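Local atomic coordinates of TRAP dicarboxylate transporter, DctP subunit (Anaerococcus prevoti, PDB entry 4N91), a protein that binds D-glucuronate, as either the alpha or the beta anomer, and probably delivers such sugar acids to a TRAP membrane transporter. Residues Q82-T86 and G87-I91; T311-V314 and L315-D319. One frame throughout, in Å; residues are numbered along the deposited sequence.

Interaction 1: Q82-T86 and G87-I91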
ATOM      1  N   GLN A  82       1.581   0.504  15.463  1.00 18.58           N
ATOM      2  CA  GLN A  82       1.617   0.889  16.870  1.00 19.08           C
ATOM      3  C   GLN A  82       2.828   0.311  17.602  1.00 23.12           C
ATOM      4  O   GLN A  82       3.424   0.993  18.446  1.00 24.31           O
ATOM      5  CB  GLN A  82       0.286   0.533  17.563  1.00 21.30           C
ATOM      6  CG  GLN A  82      -0.869   1.363  17.020  1.00 22.04           C
ATOM      7  CD  GLN A  82      -2.209   0.954  17.586  1.00 36.79           C
ATOM      8  OE1 GLN A  82      -2.809   1.682  18.386  1.00 32.36           O
ATOM      9  NE2 GLN A  82      -2.693  -0.219  17.168  1.00 39.15           N
ATOM     10  N   LEU A  83       3.223  -0.912  17.269  1.00 18.79           N
ATOM     11  CA  LEU A  83       4.422  -1.514  17.846  1.00 21.17           C
ATOM     12  C   LEU A  83       5.669  -0.781  17.362  1.00 22.12           C
ATOM     13  O   LEU A  83       6.685  -0.735  18.062  1.00 22.17           O
ATOM     14  CB  LEU A  83       4.542  -2.982  17.484  1.00 22.11           C
ATOM     15  CG  LEU A  83       3.465  -3.894  18.074  1.00 25.43           C
ATOM     16  CD1 LEU A  83       3.657  -5.319  17.540  1.00 27.73           C
ATOM     17  CD2 LEU A  83       3.522  -3.852  19.602  1.00 27.60           C
ATOM     18  N   THR A  84       5.598  -0.221  16.161  1.00 18.07           N
ATOM     19  CA  THR A  84       6.748   0.530  15.620  1.00 17.78           C
ATOM     20  C   THR A  84       6.859   1.876  16.326  1.00 19.66           C
ATOM     21  O   THR A  84       7.960   2.352  16.612  1.00 20.48           O
ATOM     22  CB  THR A  84       6.623   0.712  14.098  1.00 19.24           C
ATOM     23  OG1 THR A  84       6.522  -0.580  13.483  1.00 18.23           O
ATOM     24  CG2 THR A  84       7.829   1.445  13.543  1.00 18.78           C
ATOM     25  N   GLN A  85       5.714   2.479  16.633  1.00 19.00           N
ATOM     26  CA  GLN A  85       5.692   3.734  17.382  1.00 21.22           C
ATOM     27  C   GLN A  85       6.413   3.631  18.724  1.00 20.38           C
ATOM     28  O   GLN A  85       7.096   4.573  19.128  1.00 22.04           O
ATOM     29  CB  GLN A  85       4.257   4.181  17.645  1.00 21.54           C
ATOM     30  CG  GLN A  85       3.506   4.727  16.463  1.00 24.27           C
ATOM     31  CD  GLN A  85       2.120   5.210  16.858  1.00 22.88           C
ATOM     32  OE1 GLN A  85       1.225   4.414  17.181  1.00 22.88           O
ATOM     33  NE2 GLN A  85       1.945   6.515  16.863  1.00 24.14           N
ATOM     34  N   THR A  86       6.247   2.511  19.426  1.00 23.88           N
ATOM     35  CA  THR A  86       6.843   2.346  20.750  1.00 27.26           C
ATOM     36  C   THR A  86       8.247   1.769  20.689  1.00 28.96           C
ATOM     37  O   THR A  86       8.966   1.764  21.686  1.00 27.93           O
ATOM     38  CB  THR A  86       5.999   1.406  21.628  1.00 24.46           C
ATOM     39  OG1 THR A  86       6.010   0.093  21.067  1.00 26.85           O
ATOM     40  CG2 THR A  86       4.573   1.906  21.741  1.00 29.24           C
ATOM     41  N   GLY A  87       8.637   1.259  19.524  1.00 23.65           N
ATOM     42  CA  GLY A  87       9.936   0.637  19.369  1.00 23.02           C
ATOM     43  C   GLY A  87       9.939  -0.831  19.732  1.00 22.99           C
ATOM     44  O   GLY A  87      10.989  -1.460  19.740  1.00 29.05           O
ATOM     45  N   ALA A  88       8.771  -1.394  20.013  1.00 22.07           N
ATOM     46  CA  ALA A  88       8.673  -2.830  20.279  1.00 21.37           C
ATOM     47  C   ALA A  88       9.107  -3.646  19.054  1.00 24.35           C
ATOM     48  O   ALA A  88       9.678  -4.741  19.171  1.00 26.31           O
ATOM     49  CB  ALA A  88       7.260  -3.187  20.696  1.00 25.19           C
ATOM     50  N   ILE A  89       8.851  -3.107  17.875  1.00 21.16           N
ATOM     51  CA  ILE A  89       9.574  -3.565  16.702  1.00 27.51           C
ATOM     52  C   ILE A  89      10.237  -2.359  16.032  1.00 22.78           C
ATOM     53  O   ILE A  89       9.853  -1.198  16.282  1.00 23.48           O
ATOM     54  CB  ILE A  89       8.664  -4.325  15.730  1.00 32.36           C
ATOM     55  CG1 ILE A  89       7.604  -3.394  15.151  1.00 26.74           C
ATOM     56  CG2 ILE A  89       8.000  -5.506  16.452  1.00 34.42           C
ATOM     57  CD1 ILE A  89       6.583  -4.116  14.258  1.00 35.07           C
ATOM     58  N   ASN A  90      11.221  -2.628  15.187  1.00 19.13           N
ATOM     59  CA  ASN A  90      12.041  -1.553  14.636  1.00 17.57           C
ATOM     60  C   ASN A  90      11.502  -0.993  13.311  1.00 19.33           C
ATOM     61  O   ASN A  90      11.556   0.207  13.059  1.00 18.57           O
ATOM     62  CB  ASN A  90      13.475  -2.052  14.425  1.00 18.91           C
ATOM     63  CG  ASN A  90      14.092  -2.613  15.699  1.00 26.17           C
ATOM     64  OD1 ASN A  90      13.845  -3.770  16.083  1.00 21.71           O
ATOM     65  ND2 ASN A  90      14.881  -1.781  16.383  1.00 24.94           N
ATOM     66  N   ILE A  91      10.989  -1.886  12.469  1.00 17.08           N
ATOM     67  CA  ILE A  91      10.614  -1.552  11.093  1.00 16.57           C
ATOM     68  C   ILE A  91       9.366  -2.343  10.748  1.00 18.09           C
ATOM     69  O   ILE A  91       9.240  -3.507  11.133  1.00 16.54           O
ATOM     70  CB  ILE A  91      11.698  -1.958  10.100  1.00 15.30           C
ATOM     71  CG1 ILE A  91      13.008  -1.199  10.344  1.00 15.67           C
ATOM     72  CG2 ILE A  91      11.213  -1.767   8.647  1.00 16.72           C
ATOM     73  CD1 ILE A  91      14.220  -1.871   9.703  1.00 20.09           C
TER
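The chain leaves helix 77-86 through two backbone hydrogen bonds, both of 3.2 Å: Gly87 N donates to Thr84 O three residues back, bent at 138°, and Ile89 N to Leu83 O six residues back, nearly straight at 168°. Gly87 is the first residue to leave helical angles and does so in the left-handed region, with a positive phi, where a beta carbon would collide with Thr86 O. Thr84 O also accepts the side-chain amide of Asn247, which ties the last helical turn to the neighbouring strand 242-247. Helix 77-86 belongs to the beta-alpha-beta crossover from strand 64-69 to strand 91-95, part of the five-stranded sheet of a periplasmic binding protein fold. Beyond the turn, Ile89 folds its longer branch back against the helix: CG1 stands between its own backbone N and carbonyl carbon (chi1 65°), and from there it meets Leu83 CB at 3.9 Å. The same CG1 lies 3.4 Å from Thr84 OG1, with CD1 close behind, where the two side chains cross; that hydroxyl is bonded to Met80 O one turn back. Cut back to an alanine, the Ile89 side chain would lose CG1 and CD1, which is likely to leave a gap beside Leu83 CB and take the apolar cover from the Thr84 hydroxyl. Leu83 reaches the turn by a second branch, its CD2 touching Ala88 CB at 4.0 Å, while Thr86 OG1 approaches the same methyl at 3.5 Å. Ile89 O is buried here and has no partner in the model.

Interaction 2: T311-V314 and L315-D319; sequences TKEV and LERND
Lys312 NZ donates to Glu316 OE2 at 2.8 Å, a salt bridge that spans one turn of the helix (i to i+4). The ammonium comes in on the syn side of the carboxylate, 17° out of its plane; the lysine chain runs out extended and then bends at its last torsion (chi4 -87°), which turns NZ onto that oxygen as the two side chains cross. The same two residues are also joined through their backbones, Glu316 N to Lys312 O at 3.0 Å. Glu313 and Arg317 instead lie side by side, with Glu313 CB over one face of the guanidinium, set toward its rim, and the two charged planes 27° apart. Glu313 OE1 stays 4.0 Å from Arg317 NH2 and well out of its plane, so the charged groups attract without a hydrogen bond, whereas Glu313 OE2 forms a salt bridge with Arg184. Further round, Thr311 CG2 touches Leu315 CD1 at 3.8 Å. Helix 301-317 ends here: Arg317 N bonds to Glu313 O (3.1 Å) and more weakly to Val314 O, which also takes a weak bond from Asn318 N (3.1 Å). With Arg184 bonded to it and Arg317 nearby, the Glu313 carboxylate is likely to remain ionised.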
ATOM      1  N   THR A 311     -11.267  14.476  -3.934  1.00 19.81           N
ATOM      2  CA  THR A 311     -10.030  15.225  -4.112  1.00 22.43           C
ATOM      3  C   THR A 311     -10.244  16.695  -3.782  1.00 23.17           C
ATOM      4  O   THR A 311      -9.410  17.318  -3.113  1.00 23.60           O
ATOM      5  CB  THR A 311      -9.493  15.052  -5.527  1.00 23.23           C
ATOM      6  OG1 THR A 311      -9.106  13.682  -5.709  1.00 22.35           O
ATOM      7  CG2 THR A 311      -8.301  15.964  -5.800  1.00 26.41           C
ATOM      8  N   LYS A 312     -11.354  17.253  -4.256  1.00 22.09           N
ATOM      9  CA  LYS A 312     -11.691  18.640  -3.948  1.00 23.77           C
ATOM     10  C   LYS A 312     -11.784  18.854  -2.440  1.00 22.79           C
ATOM     11  O   LYS A 312     -11.255  19.831  -1.920  1.00 25.44           O
ATOM     12  CB  LYS A 312     -13.002  19.041  -4.632  1.00 27.22           C
ATOM     13  CG  LYS A 312     -13.454  20.474  -4.338  1.00 32.80           C
ATOM     14  CD  LYS A 312     -14.798  20.782  -4.995  1.00 44.44           C
ATOM     15  CE  LYS A 312     -15.108  22.281  -4.992  1.00 50.48           C
ATOM     16  NZ  LYS A 312     -15.794  22.722  -3.745  1.00 54.41           N
ATOM     17  N   GLU A 313     -12.449  17.930  -1.744  1.00 22.91           N
ATOM     18  CA  GLU A 313     -12.686  18.043  -0.313  1.00 25.52           C
ATOM     19  C   GLU A 313     -11.391  17.922   0.460  1.00 24.46           C
ATOM     20  O   GLU A 313     -11.146  18.653   1.404  1.00 26.56           O
ATOM     21  CB  GLU A 313     -13.632  16.917   0.153  1.00 29.70           C
ATOM     22  CG  GLU A 313     -15.070  17.096  -0.276  1.00 37.69           C
ATOM     23  CD  GLU A 313     -15.901  15.814  -0.168  1.00 38.02           C
ATOM     24  OE1 GLU A 313     -15.472  14.839   0.500  1.00 36.82           O
ATOM     25  OE2 GLU A 313     -17.001  15.783  -0.770  1.00 40.83           O
ATOM     26  N   VAL A 314     -10.572  16.960   0.071  1.00 22.91           N
ATOM     27  CA  VAL A 314      -9.340  16.670   0.800  1.00 20.47           C
ATOM     28  C   VAL A 314      -8.393  17.844   0.647  1.00 23.71           C
ATOM     29  O   VAL A 314      -7.787  18.302   1.624  1.00 24.08           O
ATOM     30  CB  VAL A 314      -8.697  15.360   0.324  1.00 21.00           C
ATOM     31  CG1 VAL A 314      -7.250  15.240   0.790  1.00 24.08           C
ATOM     32  CG2 VAL A 314      -9.521  14.167   0.797  1.00 25.49           C
ATOM     33  N   LEU A 315      -8.268  18.359  -0.573  1.00 20.81           N
ATOM     34  CA  LEU A 315      -7.347  19.465  -0.810  1.00 23.21           C
ATOM     35  C   LEU A 315      -7.809  20.730  -0.093  1.00 26.50           C
ATOM     36  O   LEU A 315      -6.991  21.479   0.466  1.00 29.34           O
ATOM     37  CB  LEU A 315      -7.202  19.740  -2.301  1.00 25.02           C
ATOM     38  CG  LEU A 315      -6.470  18.670  -3.107  1.00 25.63           C
ATOM     39  CD1 LEU A 315      -6.436  19.041  -4.588  1.00 26.31           C
ATOM     40  CD2 LEU A 315      -5.059  18.432  -2.596  1.00 30.26           C
ATOM     41  N   GLU A 316      -9.115  20.976  -0.104  1.00 25.32           N
ATOM     42  CA  GLU A 316      -9.658  22.176   0.542  1.00 30.67           C
ATOM     43  C   GLU A 316      -9.445  22.152   2.043  1.00 28.63           C
ATOM     44  O   GLU A 316      -9.248  23.197   2.660  1.00 29.90           O
ATOM     45  CB  GLU A 316     -11.156  22.325   0.275  1.00 35.08           C
ATOM     46  CG  GLU A 316     -11.488  22.880  -1.092  1.00 47.97           C
ATOM     47  CD  GLU A 316     -12.967  22.748  -1.451  1.00 55.42           C
ATOM     48  OE1 GLU A 316     -13.695  21.988  -0.768  1.00 56.24           O
ATOM     49  OE2 GLU A 316     -13.397  23.412  -2.424  1.00 60.16           O
ATOM     50  N   ARG A 317      -9.494  20.968   2.638  1.00 29.97           N
ATOM     51  CA  ARG A 317      -9.419  20.859   4.085  1.00 24.81           C
ATOM     52  C   ARG A 317      -7.997  20.882   4.600  1.00 30.73           C
ATOM     53  O   ARG A 317      -7.757  21.255   5.744  1.00 37.77           O
ATOM     54  CB  ARG A 317     -10.154  19.600   4.568  1.00 30.47           C
ATOM     55  CG  ARG A 317     -11.652  19.734   4.352  1.00 45.89           C
ATOM     56  CD  ARG A 317     -12.457  18.478   4.661  1.00 53.05           C
ATOM     57  NE  ARG A 317     -13.858  18.667   4.264  1.00 58.09           N
ATOM     58  CZ  ARG A 317     -14.709  17.683   3.978  1.00 62.32           C
ATOM     59  NH1 ARG A 317     -15.959  17.972   3.625  1.00 64.33           N
ATOM     60  NH2 ARG A 317     -14.321  16.413   4.037  1.00 66.66           N
ATOM     61  N   ASN A 318      -7.050  20.497   3.755  1.00 22.68           N
ATOM     62  CA  ASN A 318      -5.668  20.351   4.190  1.00 20.18           C
ATOM     63  C   ASN A 318      -4.736  21.148   3.273  1.00 20.49           C
ATOM     64  O   ASN A 318      -4.311  20.661   2.223  1.00 22.80           O
ATOM     65  CB  ASN A 318      -5.258  18.893   4.177  1.00 27.03           C
ATOM     66  CG  ASN A 318      -3.923  18.683   4.816  1.00 27.64           C
ATOM     67  OD1 ASN A 318      -3.213  19.638   5.101  1.00 27.64           O
ATOM     68  ND2 ASN A 318      -3.561  17.428   5.035  1.00 27.52           N
ATOM     69  N   ASP A 319      -4.423  22.373   3.662  1.00 21.50           N
ATOM     70  CA  ASP A 319      -3.635  23.235   2.779  1.00 21.42           C
ATOM     71  C   ASP A 319      -2.157  22.856   2.690  1.00 23.02           C
ATOM     72  O   ASP A 319      -1.419  23.448   1.915  1.00 24.81           O
ATOM     73  CB  ASP A 319      -3.806  24.732   3.095  1.00 25.62           C
ATOM     74  CG  ASP A 319      -3.320  25.114   4.461  1.00 25.79           C
ATOM     75  OD1 ASP A 319      -2.521  24.370   5.044  1.00 27.66           O
ATOM     76  OD2 ASP A 319      -3.740  26.187   4.946  1.00 22.98           O
TER

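How the interactions relate
Both interactions lie at the C-terminal end of a helix, interaction 1 where helix 77-86 gives way to strand 91-95 and interaction 2 where helix 301-317 runs into the loop before helix 322-334. They follow in series along the chain and share no helix or strand; their centres are 31 Å apart and their nearest atoms about 17 Å, so neither touches the other. Interaction 1 leads into the five-stranded sheet and is partly buried, with the Ile91 side chain about 13 Å from bound glucuronate. Interaction 2 is a surface contact away from the glucuronate pocket. One turn thus delivers the chain into the strand that ends at ligand-lining Ser95, while the other finishes a surface helix.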